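Local coordinates for protein lactaldehyde dehydrogenase (Methanocaldococcus jannaschii, PDB 3PQA) that oxidises lactaldehyde to lactate with NAD, preferring it to NADP, in the biosynthesis of coenzyme F420, and works as a homotetramer, at residues D120-F125 and T459-K464. Numbering follows the deposited sequence.
Sequences DDRLIF and TIIISK
With chi1 at 67°, the CG of Phe-125 sits between its backbone N and carbonyl carbon, and this swings the ring across the strand pair over Ile-460. The CB of Ile-460 lies 4.1 Å from the Phe-125 ring centroid, a CH-pi contact over the face. Ile-460 CD1 is 3.7 Å from Phe-125 CE2. Ile-462 CD1 meets the same ring at its edge, 4.1 Å from Phe-125 CE1. Leu-123, its CG anti to the backbone N (chi1 178°), runs alongside Ile-462, with Leu-123 CD2 4.0 Å from Ile-462 CD1. The backbones pair antiparallel, their axes at 170°: Leu-123 with Ile-462 and Phe-125 with Ile-460 are hydrogen-bonded pairs, the bond from Ile-462 N to Leu-123 O measuring 2.8 Å. On the other face, Ile-124 CG1 touches Ile-461 CG1. Where the pairing ends, Lys-464 N binds Asp-121 O at 2.8 Å, and the extended lysine chain lies across that peptide, Lys-464 CD 3.6 Å from Asp-121 C and Lys-464 CE 3.8 Å from Leu-123 N. Cut back to an alanine, Lys-464 would lose these methylenes, and Asp-121 C and Leu-123 N would probably lose that aliphatic cover. Arg-122 NH1 makes a salt bridge to Asp-423 of a second subunit, whose strand extends the sheet in parallel beyond 459-462. Strand 114-117 flanks 122-125 on its far side, placing this pairing within the oligomerisation arm characteristic of aldehyde dehydrogenases.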
loop_
_atom_site.group_PDB
_atom_site.type_symbol
_atom_site.label_atom_id
_atom_site.label_comp_id
_atom_site.label_asym_id
_atom_site.label_seq_id
_atom_site.Cartn_x
_atom_site.Cartn_y
_atom_site.Cartn_z
ATOM N N ASP B 120 7.984 18.240 6.644
ATOM C CA ASP B 120 8.905 19.333 6.329
ATOM C C ASP B 120 10.165 19.207 7.181
ATOM O O ASP B 120 10.083 19.185 8.405
ATOM C CB ASP B 120 8.226 20.676 6.579
ATOM C CG ASP B 120 7.174 21.000 5.528
ATOM O OD1 ASP B 120 7.391 20.641 4.342
ATOM O OD2 ASP B 120 6.141 21.605 5.892
ATOM N N ASP B 121 11.321 19.109 6.529
ATOM C CA ASP B 121 12.617 19.017 7.228
ATOM C C ASP B 121 12.712 17.858 8.242
ATOM O O ASP B 121 13.445 17.953 9.222
ATOM C CB ASP B 121 12.981 20.344 7.926
ATOM C CG ASP B 121 12.887 21.549 7.001
ATOM O OD1 ASP B 121 13.718 21.665 6.074
ATOM O OD2 ASP B 121 11.989 22.390 7.227
ATOM N N ARG B 122 11.951 16.783 8.022
ATOM C CA ARG B 122 12.145 15.536 8.775
ATOM C C ARG B 122 11.947 14.365 7.826
ATOM O O ARG B 122 11.071 14.420 6.968
ATOM C CB ARG B 122 11.180 15.448 9.968
ATOM C CG ARG B 122 11.407 16.543 11.010
ATOM C CD ARG B 122 10.514 16.426 12.203
ATOM N NE ARG B 122 10.395 17.682 12.949
ATOM C CZ ARG B 122 11.060 17.993 14.066
ATOM N NH1 ARG B 122 11.932 17.153 14.614
ATOM N NH2 ARG B 122 10.837 19.161 14.655
ATOM N N LEU B 123 12.786 13.338 7.939
ATOM C CA LEU B 123 12.547 12.056 7.276
ATOM C C LEU B 123 11.906 11.127 8.296
ATOM O O LEU B 123 12.514 10.805 9.312
ATOM C CB LEU B 123 13.861 11.444 6.749
ATOM C CG LEU B 123 13.788 10.072 6.061
ATOM C CD1 LEU B 123 12.899 10.107 4.820
ATOM C CD2 LEU B 123 15.189 9.573 5.723
ATOM N N ILE B 124 10.660 10.744 8.056
ATOM C CA ILE B 124 9.949 9.831 8.950
ATOM C C ILE B 124 9.689 8.508 8.257
ATOM O O ILE B 124 9.034 8.463 7.217
ATOM C CB ILE B 124 8.619 10.430 9.479
ATOM C CG1 ILE B 124 8.888 11.753 10.222
ATOM C CG2 ILE B 124 7.894 9.390 10.342
ATOM C CD1 ILE B 124 7.655 12.479 10.745
ATOM N N PHE B 125 10.207 7.412 8.812
ATOM C CA PHE B 125 9.966 6.123 8.187
ATOM C C PHE B 125 9.755 5.026 9.223
ATOM O O PHE B 125 10.093 5.200 10.391
ATOM C CB PHE B 125 11.077 5.763 7.175
ATOM C CG PHE B 125 12.422 5.515 7.798
ATOM C CD1 PHE B 125 13.263 6.579 8.146
ATOM C CD2 PHE B 125 12.855 4.212 8.024
ATOM C CE1 PHE B 125 14.513 6.343 8.733
ATOM C CE2 PHE B 125 14.102 3.970 8.601
ATOM C CZ PHE B 125 14.932 5.037 8.951
ATOM N N THR B 459 9.039 3.641 14.619
ATOM C CA THR B 459 9.002 4.867 13.821
ATOM C C THR B 459 10.288 5.622 14.073
ATOM O O THR B 459 10.645 5.902 15.227
ATOM C CB THR B 459 7.797 5.728 14.213
ATOM O OG1 THR B 459 6.613 4.924 14.145
ATOM C CG2 THR B 459 7.687 6.964 13.287
ATOM N N ILE B 460 11.019 5.930 13.003
ATOM C CA ILE B 460 12.325 6.582 13.109
ATOM C C ILE B 460 12.168 7.958 12.478
ATOM O O ILE B 460 11.614 8.076 11.378
ATOM C CB ILE B 460 13.436 5.760 12.399
ATOM C CG1 ILE B 460 13.550 4.367 13.039
ATOM C CG2 ILE B 460 14.782 6.491 12.458
ATOM C CD1 ILE B 460 14.399 3.373 12.264
ATOM N N ILE B 461 12.616 8.987 13.181
ATOM C CA ILE B 461 12.452 10.376 12.705
ATOM C C ILE B 461 13.830 10.996 12.632
ATOM O O ILE B 461 14.495 11.127 13.657
ATOM C CB ILE B 461 11.544 11.196 13.658
ATOM C CG1 ILE B 461 10.163 10.549 13.803
ATOM C CG2 ILE B 461 11.414 12.651 13.227
ATOM C CD1 ILE B 461 10.034 9.684 15.081
ATOM N N ILE B 462 14.259 11.394 11.436
ATOM C CA ILE B 462 15.542 12.089 11.290
ATOM C C ILE B 462 15.245 13.569 11.085
ATOM O O ILE B 462 14.622 13.940 10.086
ATOM C CB ILE B 462 16.402 11.519 10.125
ATOM C CG1 ILE B 462 16.566 9.996 10.280
ATOM C CG2 ILE B 462 17.746 12.281 10.030
ATOM C CD1 ILE B 462 17.314 9.289 9.135
ATOM N N SER B 463 15.632 14.407 12.042
ATOM C CA SER B 463 15.301 15.832 11.973
ATOM C C SER B 463 16.395 16.534 11.192
ATOM O O SER B 463 17.562 16.415 11.547
ATOM C CB SER B 463 15.184 16.445 13.372
ATOM O OG SER B 463 14.390 15.623 14.216
ATOM N N LYS B 464 16.011 17.264 10.144
ATOM C CA LYS B 464 16.971 17.978 9.283
ATOM C C LYS B 464 17.169 19.414 9.753
ATOM O O LYS B 464 16.271 20.000 10.361
ATOM C CB LYS B 464 16.497 17.975 7.824
ATOM C CG LYS B 464 16.053 16.621 7.303
ATOM C CD LYS B 464 15.298 16.760 5.973
ATOM C CE LYS B 464 14.734 15.444 5.509
ATOM N NZ LYS B 464 13.628 15.670 4.524
#